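Local coordinates for glycoside hydrolase family 88 protein (Bacteroides vulgatus, PDB 4Q88) that is probably a hydrolase of the glycoside hydrolase 88 family, though its own substrate has not been established, at residues I20-Q25 with L54-Y60; Y27-P33 with D59-Y63; K135-W139 with Q170-T175. One frame throughout, in Å; residues are numbered along the deposited sequence. Where two conformers were deposited one is given.

Contact 1 (I20-Q25 with L54-Y60)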
loop_
_atom_site.group_PDB
_atom_site.type_symbol
_atom_site.label_atom_id
_atom_site.label_comp_id
_atom_site.label_asym_id
_atom_site.label_seq_id
_atom_site.Cartn_x
_atom_site.Cartn_y
_atom_site.Cartn_z
ATOM N N ILE A 20 -6.860 -6.214 16.443
ATOM C CA ILE A 20 -6.560 -6.870 15.183
ATOM C C ILE A 20 -7.587 -7.948 14.895
ATOM O O ILE A 20 -8.176 -8.012 13.810
ATOM C CB ILE A 20 -5.117 -7.403 15.195
ATOM C CG1 ILE A 20 -4.147 -6.217 15.118
ATOM C CG2 ILE A 20 -4.861 -8.325 14.028
ATOM C CD1 ILE A 20 -2.702 -6.603 15.332
ATOM N N HIS A 21 -7.841 -8.792 15.880
ATOM C CA HIS A 21 -8.792 -9.858 15.652
ATOM C C HIS A 21 -10.235 -9.339 15.496
ATOM O O HIS A 21 -10.967 -9.866 14.679
ATOM C CB HIS A 21 -8.691 -10.900 16.763
ATOM C CG HIS A 21 -7.426 -11.674 16.739
ATOM N ND1 HIS A 21 -7.066 -12.466 15.676
ATOM C CD2 HIS A 21 -6.442 -11.808 17.654
ATOM C CE1 HIS A 21 -5.926 -13.074 15.946
ATOM N NE2 HIS A 21 -5.506 -12.660 17.120
ATOM N N ARG A 22 -10.627 -8.314 16.263
ATOM C CA ARG A 22 -11.960 -7.706 16.130
ATOM C C ARG A 22 -12.201 -7.230 14.699
ATOM O O ARG A 22 -13.194 -7.578 14.042
ATOM C CB ARG A 22 -12.111 -6.536 17.097
ATOM C CG ARG A 22 -13.522 -6.008 17.131
ATOM C CD ARG A 22 -13.699 -4.673 17.815
ATOM N NE ARG A 22 -12.739 -4.344 18.865
ATOM C CZ ARG A 22 -12.467 -3.098 19.240
ATOM N NH1 ARG A 22 -13.070 -2.057 18.661
ATOM N NH2 ARG A 22 -11.555 -2.870 20.165
ATOM N N VAL A 23 -11.239 -6.460 14.186
ATOM C CA VAL A 23 -11.326 -5.909 12.814
ATOM C C VAL A 23 -11.319 -6.988 11.751
ATOM O O VAL A 23 -12.151 -6.970 10.839
ATOM C CB VAL A 23 -10.181 -4.899 12.556
ATOM C CG1 VAL A 23 -10.107 -4.458 11.097
ATOM C CG2 VAL A 23 -10.311 -3.716 13.491
ATOM N N ASN A 24 -10.414 -7.955 11.889
ATOM C CA ASN A 24 -10.265 -8.950 10.852
ATOM C C ASN A 24 -11.422 -9.937 10.869
ATOM O O ASN A 24 -11.885 -10.348 9.806
ATOM C CB ASN A 24 -8.917 -9.675 10.916
ATOM C CG ASN A 24 -8.383 -10.018 9.528
ATOM O OD1 ASN A 24 -8.725 -9.350 8.528
ATOM N ND2 ASN A 24 -7.578 -11.072 9.441
ATOM N N GLN A 25 -11.887 -10.314 12.061
ATOM C CA GLN A 25 -13.021 -11.238 12.144
ATOM C C GLN A 25 -14.298 -10.633 11.640
ATOM O O GLN A 25 -15.046 -11.306 10.951
ATOM C CB GLN A 25 -13.186 -11.792 13.535
ATOM C CG GLN A 25 -12.076 -12.782 13.776
ATOM C CD GLN A 25 -11.950 -13.230 15.200
ATOM O OE1 GLN A 25 -12.854 -13.032 16.018
ATOM N NE2 GLN A 25 -10.807 -13.845 15.514
ATOM N N LEU A 54 1.950 -12.224 11.733
ATOM C CA LEU A 54 2.042 -11.809 13.128
ATOM C C LEU A 54 1.456 -12.876 14.033
ATOM O O LEU A 54 1.922 -13.028 15.155
ATOM C CB LEU A 54 1.254 -10.531 13.378
ATOM C CG LEU A 54 1.317 -9.929 14.757
ATOM C CD1 LEU A 54 2.682 -9.318 15.024
ATOM C CD2 LEU A 54 0.218 -8.881 14.882
ATOM N N THR A 55 0.461 -13.597 13.550
ATOM C CA THR A 55 -0.361 -14.434 14.428
ATOM C C THR A 55 -0.351 -15.926 14.130
ATOM O O THR A 55 -0.736 -16.743 14.974
ATOM C CB THR A 55 -1.860 -14.005 14.408
ATOM O OG1 THR A 55 -2.454 -14.312 13.134
ATOM C CG2 THR A 55 -2.053 -12.531 14.790
ATOM N N GLY A 56 0.001 -16.299 12.922
ATOM C CA GLY A 56 -0.089 -17.675 12.500
ATOM C C GLY A 56 -1.468 -18.268 12.396
ATOM O O GLY A 56 -1.616 -19.490 12.350
ATOM N N ASN A 57 -2.485 -17.428 12.319
ATOM C CA ASN A 57 -3.855 -17.881 12.398
ATOM C C ASN A 57 -4.229 -18.656 11.138
ATOM O O ASN A 57 -4.233 -18.109 10.038
ATOM C CB ASN A 57 -4.792 -16.693 12.652
ATOM C CG ASN A 57 -6.245 -17.109 12.819
ATOM O OD1 ASN A 57 -6.841 -17.684 11.925
ATOM N ND2 ASN A 57 -6.824 -16.796 13.972
ATOM N N LYS A 58 -4.555 -19.956 11.273
ATOM C CA LYS A 58 -4.842 -20.767 10.079
ATOM C C LYS A 58 -6.167 -20.478 9.396
ATOM O O LYS A 58 -6.285 -20.724 8.214
ATOM C CB LYS A 58 -4.722 -22.275 10.373
ATOM C CG LYS A 58 -3.281 -22.733 10.539
ATOM C CD LYS A 58 -3.231 -24.179 11.055
ATOM C CE LYS A 58 -1.807 -24.688 11.275
ATOM N NZ LYS A 58 -1.178 -24.164 12.528
ATOM N N ASP A 59 -7.158 -19.958 10.118
ATOM C CA ASP A 59 -8.428 -19.555 9.486
ATOM C C ASP A 59 -8.228 -18.323 8.585
ATOM O O ASP A 59 -8.782 -18.226 7.496
ATOM C CB ASP A 59 -9.476 -19.240 10.562
ATOM C CG ASP A 59 -9.893 -20.494 11.346
ATOM O OD1 ASP A 59 -9.880 -21.600 10.778
ATOM O OD2 ASP A 59 -10.166 -20.369 12.534
ATOM N N TYR A 60 -7.425 -17.385 9.056
ATOM C CA TYR A 60 -7.150 -16.177 8.274
ATOM C C TYR A 60 -6.381 -16.582 7.029
ATOM O O TYR A 60 -6.662 -16.120 5.941
ATOM C CB TYR A 60 -6.352 -15.133 9.070
ATOM C CG TYR A 60 -7.023 -14.522 10.270
ATOM C CD1 TYR A 60 -8.412 -14.516 10.434
ATOM C CD2 TYR A 60 -6.273 -13.873 11.206
ATOM C CE1 TYR A 60 -8.999 -13.923 11.550
ATOM C CE2 TYR A 60 -6.846 -13.300 12.315
ATOM C CZ TYR A 60 -8.212 -13.334 12.486
ATOM O OH TYR A 60 -8.753 -12.764 13.619
#

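Contact 2 (Y27-P33 with D59-Y63)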
loop_
_atom_site.group_PDB
_atom_site.type_symbol
_atom_site.label_atom_id
_atom_site.label_comp_id
_atom_site.label_asym_id
_atom_site.label_seq_id
_atom_site.Cartn_x
_atom_site.Cartn_y
_atom_site.Cartn_z
ATOM N N TYR A 27 -14.536 -8.357 9.301
ATOM C CA TYR A 27 -14.476 -8.314 7.841
ATOM C C TYR A 27 -14.716 -9.707 7.212
ATOM O O TYR A 27 -15.535 -9.854 6.297
ATOM C CB TYR A 27 -13.129 -7.711 7.368
ATOM C CG TYR A 27 -13.104 -7.586 5.899
ATOM C CD1 TYR A 27 -13.667 -6.484 5.279
ATOM C CD2 TYR A 27 -12.565 -8.576 5.113
ATOM C CE1 TYR A 27 -13.699 -6.383 3.910
ATOM C CE2 TYR A 27 -12.591 -8.488 3.742
ATOM C CZ TYR A 27 -13.149 -7.379 3.150
ATOM O OH TYR A 27 -13.174 -7.266 1.785
ATOM N N GLN A 28 -14.036 -10.740 7.731
ATOM C CA GLN A 28 -14.152 -12.071 7.149
ATOM C C GLN A 28 -15.518 -12.708 7.407
ATOM O O GLN A 28 -15.989 -13.493 6.583
ATOM C CB GLN A 28 -13.018 -12.997 7.620
ATOM C CG GLN A 28 -11.655 -12.499 7.154
ATOM C CD GLN A 28 -10.505 -13.433 7.434
ATOM O OE1 GLN A 28 -10.680 -14.545 7.928
ATOM N NE2 GLN A 28 -9.308 -12.999 7.063
ATOM N N SER A 29 -16.169 -12.352 8.518
ATOM C CA SER A 29 -17.492 -12.914 8.808
ATOM C C SER A 29 -18.526 -12.282 7.891
ATOM O O SER A 29 -19.489 -12.928 7.509
ATOM C CB SER A 29 -17.886 -12.705 10.283
ATOM O OG SER A 29 -18.144 -11.340 10.562
HETATM N N MSE A 30 -18.308 -11.021 7.523
HETATM C CA MSE A 30 -19.249 -10.268 6.698
HETATM C C MSE A 30 -19.078 -10.466 5.218
HETATM O O MSE A 30 -20.025 -10.305 4.471
HETATM C CB MSE A 30 -19.092 -8.767 6.923
HETATM C CG MSE A 30 -19.846 -8.248 8.142
HETATM SE SE MSE A 30 -19.484 -6.314 8.294
HETATM C CE MSE A 30 -20.303 -5.648 6.624
ATOM N N HIS A 31 -17.875 -10.809 4.765
ATOM C CA HIS A 31 -17.573 -10.875 3.345
ATOM C C HIS A 31 -16.982 -12.225 2.957
ATOM O O HIS A 31 -15.979 -12.653 3.510
ATOM C CB HIS A 31 -16.560 -9.758 2.989
ATOM C CG HIS A 31 -17.043 -8.386 3.321
ATOM N ND1 HIS A 31 -17.835 -7.657 2.462
ATOM C CD2 HIS A 31 -16.897 -7.627 4.433
ATOM C CE1 HIS A 31 -18.134 -6.496 3.019
ATOM N NE2 HIS A 31 -17.576 -6.454 4.214
ATOM N N LYS A 32 -17.594 -12.882 1.975
ATOM C CA LYS A 32 -17.074 -14.137 1.471
ATOM C C LYS A 32 -15.782 -13.883 0.721
ATOM O O LYS A 32 -15.630 -12.839 0.107
ATOM C CB LYS A 32 -18.098 -14.810 0.547
ATOM C CG LYS A 32 -18.287 -14.104 -0.788
ATOM C CD LYS A 32 -19.397 -14.759 -1.604
ATOM C CE LYS A 32 -19.640 -14.002 -2.897
ATOM N NZ LYS A 32 -20.027 -14.964 -3.964
ATOM N N PRO A 33 -14.859 -14.848 0.752
ATOM C CA PRO A 33 -13.594 -14.632 0.053
ATOM C C PRO A 33 -13.664 -14.744 -1.449
ATOM O O PRO A 33 -12.727 -14.324 -2.122
ATOM C CB PRO A 33 -12.676 -15.706 0.624
ATOM C CG PRO A 33 -13.574 -16.746 1.192
ATOM C CD PRO A 33 -14.825 -16.050 1.610
ATOM N N ASP A 59 -7.158 -19.958 10.118
ATOM C CA ASP A 59 -8.428 -19.555 9.486
ATOM C C ASP A 59 -8.228 -18.323 8.585
ATOM O O ASP A 59 -8.782 -18.226 7.496
ATOM C CB ASP A 59 -9.476 -19.240 10.562
ATOM C CG ASP A 59 -9.893 -20.494 11.346
ATOM O OD1 ASP A 59 -9.880 -21.600 10.778
ATOM O OD2 ASP A 59 -10.166 -20.369 12.534
ATOM N N TYR A 60 -7.425 -17.385 9.056
ATOM C CA TYR A 60 -7.150 -16.177 8.274
ATOM C C TYR A 60 -6.381 -16.582 7.029
ATOM O O TYR A 60 -6.662 -16.120 5.941
ATOM C CB TYR A 60 -6.352 -15.133 9.070
ATOM C CG TYR A 60 -7.023 -14.522 10.270
ATOM C CD1 TYR A 60 -8.412 -14.516 10.434
ATOM C CD2 TYR A 60 -6.273 -13.873 11.206
ATOM C CE1 TYR A 60 -8.999 -13.923 11.550
ATOM C CE2 TYR A 60 -6.846 -13.300 12.315
ATOM C CZ TYR A 60 -8.212 -13.334 12.486
ATOM O OH TYR A 60 -8.753 -12.764 13.619
ATOM N N LEU A 61 -5.457 -17.524 7.167
ATOM C CA LEU A 61 -4.707 -18.003 6.006
ATOM C C LEU A 61 -5.640 -18.627 4.963
ATOM O O LEU A 61 -5.526 -18.400 3.754
ATOM C CB LEU A 61 -3.649 -19.020 6.438
ATOM C CG LEU A 61 -2.641 -19.405 5.354
ATOM C CD1 LEU A 61 -1.769 -18.182 5.089
ATOM C CD2 LEU A 61 -1.834 -20.620 5.864
ATOM N N GLN A 62 -6.584 -19.428 5.442
ATOM C CA GLN A 62 -7.487 -20.120 4.560
ATOM C C GLN A 62 -8.387 -19.124 3.854
ATOM O O GLN A 62 -8.829 -19.394 2.729
ATOM C CB GLN A 62 -8.381 -21.088 5.355
ATOM C CG GLN A 62 -9.172 -22.033 4.438
ATOM C CD GLN A 62 -8.241 -22.941 3.660
ATOM O OE1 GLN A 62 -7.297 -23.468 4.215
ATOM N NE2 GLN A 62 -8.483 -23.106 2.377
ATOM N N TYR A 63 -8.659 -17.978 4.475
ATOM C CA TYR A 63 -9.456 -16.941 3.777
ATOM C C TYR A 63 -8.733 -16.445 2.507
ATOM O O TYR A 63 -9.368 -16.283 1.432
ATOM C CB TYR A 63 -9.804 -15.801 4.731
ATOM C CG TYR A 63 -10.807 -14.799 4.233
ATOM C CD1 TYR A 63 -10.388 -13.663 3.562
ATOM C CD2 TYR A 63 -12.172 -14.935 4.495
ATOM C CE1 TYR A 63 -11.289 -12.718 3.110
ATOM C CE2 TYR A 63 -13.099 -13.988 4.022
ATOM C CZ TYR A 63 -12.633 -12.871 3.327
ATOM O OH TYR A 63 -13.483 -11.886 2.881
HETATM O O HOH W 1 -13.500 -10.506 0.737
#

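Contact 3 (K135-W139 with Q170-T175). With EDO (1,2-ethanediol), chain E.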
loop_
_atom_site.group_PDB
_atom_site.type_symbol
_atom_site.label_atom_id
_atom_site.label_comp_id
_atom_site.label_asym_id
_atom_site.label_seq_id
_atom_site.Cartn_x
_atom_site.Cartn_y
_atom_site.Cartn_z
ATOM N N LYS A 135 8.675 -0.884 -23.229
ATOM C CA LYS A 135 7.920 0.127 -22.467
ATOM C C LYS A 135 8.366 0.209 -21.001
ATOM O O LYS A 135 8.619 -0.828 -20.347
ATOM C CB LYS A 135 6.453 -0.250 -22.515
ATOM C CG LYS A 135 5.503 0.694 -21.813
ATOM C CD LYS A 135 4.067 0.259 -22.094
ATOM C CE LYS A 135 3.057 1.040 -21.275
ATOM N NZ LYS A 135 2.853 2.418 -21.815
ATOM N N LEU A 136 8.519 1.453 -20.513
ATOM C CA LEU A 136 8.987 1.689 -19.181
ATOM C C LEU A 136 7.998 2.400 -18.258
ATOM O O LEU A 136 8.281 2.480 -17.066
ATOM C CB LEU A 136 10.280 2.457 -19.178
ATOM C CG LEU A 136 11.426 1.857 -20.045
ATOM C CD1 LEU A 136 12.608 2.798 -20.104
ATOM C CD2 LEU A 136 11.824 0.497 -19.502
ATOM N N ASP A 137 6.946 3.018 -18.823
ATOM C CA ASP A 137 6.073 3.874 -18.058
ATOM C C ASP A 137 4.828 3.141 -17.579
ATOM O O ASP A 137 3.720 3.664 -17.597
ATOM C CB ASP A 137 5.728 5.136 -18.871
ATOM C CG ASP A 137 4.957 4.824 -20.146
ATOM O OD1 ASP A 137 4.938 3.682 -20.634
ATOM O OD2 ASP A 137 4.319 5.761 -20.665
ATOM N N TYR A 138 5.015 1.932 -17.081
ATOM C CA TYR A 138 3.920 1.156 -16.541
ATOM C C TYR A 138 3.326 1.708 -15.238
ATOM O O TYR A 138 2.168 1.401 -14.924
ATOM C CB TYR A 138 4.376 -0.286 -16.299
ATOM C CG TYR A 138 4.489 -1.119 -17.586
ATOM C CD1 TYR A 138 3.332 -1.629 -18.198
ATOM C CD2 TYR A 138 5.727 -1.407 -18.177
ATOM C CE1 TYR A 138 3.412 -2.376 -19.355
ATOM C CE2 TYR A 138 5.815 -2.129 -19.325
ATOM C CZ TYR A 138 4.665 -2.628 -19.924
ATOM O OH TYR A 138 4.754 -3.373 -21.063
ATOM N N TRP A 139 4.129 2.436 -14.455
ATOM C CA TRP A 139 3.712 2.881 -13.109
ATOM C C TRP A 139 3.500 4.396 -13.244
ATOM O O TRP A 139 4.244 5.226 -12.715
ATOM C CB TRP A 139 4.821 2.540 -12.080
ATOM C CG TRP A 139 5.047 1.094 -11.927
ATOM C CD1 TRP A 139 4.259 0.074 -12.409
ATOM C CD2 TRP A 139 6.110 0.482 -11.220
ATOM N NE1 TRP A 139 4.789 -1.138 -12.050
ATOM C CE2 TRP A 139 5.941 -0.907 -11.337
ATOM C CE3 TRP A 139 7.226 0.984 -10.516
ATOM C CZ2 TRP A 139 6.800 -1.816 -10.739
ATOM C CZ3 TRP A 139 8.116 0.058 -9.961
ATOM C CH2 TRP A 139 7.901 -1.305 -10.071
ATOM N N GLN A 170 14.074 0.549 -12.810
ATOM C CA GLN A 170 13.848 1.219 -14.052
ATOM C C GLN A 170 12.427 1.816 -14.098
ATOM O O GLN A 170 12.265 2.978 -14.450
ATOM C CB GLN A 170 14.113 0.279 -15.191
ATOM C CG GLN A 170 14.009 0.951 -16.523
ATOM C CD GLN A 170 14.490 0.064 -17.643
ATOM O OE1 GLN A 170 14.212 -1.140 -17.687
ATOM N NE2 GLN A 170 15.181 0.673 -18.576
ATOM N N TYR A 171 11.422 1.028 -13.699
ATOM C CA TYR A 171 10.049 1.536 -13.650
ATOM C C TYR A 171 9.879 2.661 -12.626
ATOM O O TYR A 171 9.165 3.629 -12.871
ATOM C CB TYR A 171 9.039 0.405 -13.393
ATOM C CG TYR A 171 8.989 -0.721 -14.422
ATOM C CD1 TYR A 171 9.396 -0.534 -15.747
ATOM C CD2 TYR A 171 8.502 -1.963 -14.069
ATOM C CE1 TYR A 171 9.310 -1.566 -16.699
ATOM C CE2 TYR A 171 8.435 -3.002 -14.989
ATOM C CZ TYR A 171 8.842 -2.801 -16.313
ATOM O OH TYR A 171 8.720 -3.822 -17.251
ATOM N N LEU A 172 10.497 2.530 -11.461
ATOM C CA LEU A 172 10.373 3.559 -10.411
ATOM C C LEU A 172 11.023 4.848 -10.884
ATOM O O LEU A 172 10.467 5.934 -10.683
ATOM C CB LEU A 172 10.997 3.096 -9.120
ATOM C CG LEU A 172 11.260 4.193 -8.084
ATOM C CD1 LEU A 172 9.933 4.724 -7.600
ATOM C CD2 LEU A 172 12.098 3.609 -6.941
ATOM N N THR A 173 12.104 4.733 -11.643
ATOM C CA THR A 173 12.772 5.930 -12.184
ATOM C C THR A 173 11.832 6.712 -13.065
ATOM O O THR A 173 11.823 7.949 -13.021
ATOM C CB THR A 173 14.069 5.554 -12.950
ATOM O OG1 THR A 173 14.967 4.990 -12.015
ATOM C CG2 THR A 173 14.724 6.748 -13.515
ATOM N N VAL A 174 11.013 6.032 -13.858
ATOM C CA VAL A 174 10.044 6.703 -14.703
ATOM C C VAL A 174 8.915 7.347 -13.873
ATOM O O VAL A 174 8.482 8.469 -14.139
ATOM C CB VAL A 174 9.512 5.762 -15.801
ATOM C CG1 VAL A 174 8.422 6.441 -16.619
ATOM C CG2 VAL A 174 10.642 5.409 -16.772
ATOM N N THR A 175 8.424 6.643 -12.872
ATOM C CA THR A 175 7.438 7.207 -11.945
ATOM C C THR A 175 7.964 8.513 -11.364
ATOM O O THR A 175 7.254 9.552 -11.378
ATOM C CB THR A 175 7.121 6.218 -10.812
ATOM O OG1 THR A 175 6.607 4.987 -11.382
ATOM C CG2 THR A 175 6.114 6.869 -9.803
HETATM C C1 EDO E . 7.145 -3.910 -27.074
HETATM O O1 EDO E . 8.506 -4.292 -26.888
HETATM C C2 EDO E . 7.004 -2.426 -26.811
HETATM O O2 EDO E . 6.709 -2.080 -25.420
HETATM O O HOH W 2 9.939 -3.049 -19.625
HETATM O O HOH W 3 7.004 3.245 -14.700
#

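Contact 1 (I20-Q25 with L54-Y60)
The polar grip between H21 and Q25 of one helix and Y60 is made at a single phenol oxygen. H21 ND1 lies 2.7 Å from Y60 OH in a nearly straight hydrogen bond (168°) that either atom could donate. Q25 NE2 gives Y60 OH a second hydrogen bond at 3.0 Å, more bent and tilted from the amide plane; the extended Q25 chain (chi2 169°) carries NE2 to the hydroxyl, and its CG sits at the edge of the ring. The H21 and Y60 rings meet by their margins without stacking, planes at 33°.

Amide-to-face packing comes next. N24 ND2 stands over the centre of the Y60 ring, 3.6 Å from CG of Y60, with the amide turned steeply to it. That amide is engaged at both ends, OD1 with Y44 and ND2 with N48. The opposite face of the ring is covered near its rim by the side chain of N57.

All this joins helix 13-30 to the end of helix 39-55 and the first turn of helix 58-70, consistent with the (alpha/alpha)6 barrel of six helical hairpins expected for this family. G56, at positive phi, follows the end of helix 39-55, and N57 is the N-cap of helix 58-70, its OD1 accepting from Y60 N at 2.9 Å. T55 OG1, itself hydrogen-bonded to V51 O, accepts from N57 N in an ST turn.

Apolar contact is slight: CD1 of I20 reaches CD2 of L54 at 3.7 Å, crossing at about a right angle, while CG2 of T55 approaches CE1 of H21 at 4.1 Å.

Contact 2 (Y27-P33 with D59-Y63)
Y63 is sandwiched between Q28 and P33, one over each face of its ring. On one side Q28 and Y63 run antiparallel to each other, the amide nearly parallel to the ring plane (6°). CG of Q28 makes a CH-pi contact 3.6 Å from the ring centroid of Y63, and the amide carbon CD lies farther back, over CG of Y63. Because Q28 is extended beyond CG (chi2 -173°), its whole length is laid along the tyrosine. The far end of the amide also meets a second ring: OE1 of Q28 approaches CD1 of Y60 at 3.4 Å, with amide and ring almost perpendicular, while NE2 is hydrogen-bonded to Y44.

Over the other face comes P33, crossing at a slant. Its CB makes the matching CH-pi contact, 3.8 Å from the ring centroid of Y63, and its CD packs 3.6 Å from CE2 of Y63.

The hydroxyl end is fixed in turn. With CG anti to the backbone N (chi1 -170°), Y63 reaches out to the chain leaving helix 13-30, where OH of Y63 donates to H31 O at 2.7 Å. H31 O lies near the plane of the ring, but the hydroxyl stands above the carbonyl plane of H31 rather than on a lone pair. Y27 crosses Y63 at about a right angle, bringing CE2 of Y27 to 3.6 Å from Y63 OH. A water beside this hydroxyl donates to K32 O and makes a weak bond to Y27 OH.

Y63 of helix 58-70 thus bridges to the C-terminal end of helix 13-30 and the loop that follows it; Y44 of helix 39-55 touches Y63, and Y27 reaches helix 341-358.

Contact 3 (K135-W139 with Q170-T175)
W139 and Y171 form the apolar centre, with CB of Y171 set over the indole as a CH-pi contact, 3.5 Å from the centroid of the six-membered ring of W139. The phenol then turns its edge toward the same indole face, an edge-to-face pair with planes at 73°. Y138 completes an aromatic cluster: it runs beside Y171, pointing the same way, and directs its edge toward the Y171 face in an offset edge-to-face pair, CD2 of Y138 being 3.9 Å from CE1 of Y171.

Aliphatic groups extend the packing along helix 163-179. L136 CB meets V174 CG2 at 3.8 Å, and the other valine methyl, CG1, touches CB of D137. Farther out, in one of the two conformers of Q170, CD2 of L136 lies against its amide carbon, and the extended chain carries OE1 on to K167.

At the polar edge OG1 of T175 donates a hydrogen bond to W139 O at 2.7 Å, in the carbonyl plane and on a lone pair. OG1 of T175 also lies close to the side chain of W139, 3.1 Å from its CB. One water takes the N-H of W139 and donates to L136 O and Y171 O, stitching loop to helix; another joins K135 O to Y171 OH. On the loop itself K135, extended until its last bond (chi4 76°), turns NZ to D137 OD1, 2.7 Å, in a salt bridge, and an ethanediol, probably from the crystallisation liquor, accepts from K135 N.

Lacking any regular helix or strand, the loop 135-139, between helices 117-132 and 144-159, is therefore held to helix 163-179 by ring packing, and by a threonine hydroxyl and water in place of backbone bonds between the two segments.

In the fold
Contacts 1 and 2 are neighbours, with centres about 9 Å apart; they share D59 and Y60, and both join helix 13-30 to helix 58-70, contact 1 also taking in the end of helix 39-55. Contact 3 lies on the opposite side of the chain's centre, about 35 Å from both by centres, and ties a loop to helix 163-179. All three mix buried and exposed residues, none being wholly core. In contact 1 a tyrosine hydroxyl takes side-chain partners; in contact 2 another gives to the main chain where a helix ends. Contact 3 buries more surface and relies on clustered aromatics, with bridging waters serving the irregular loop backbone.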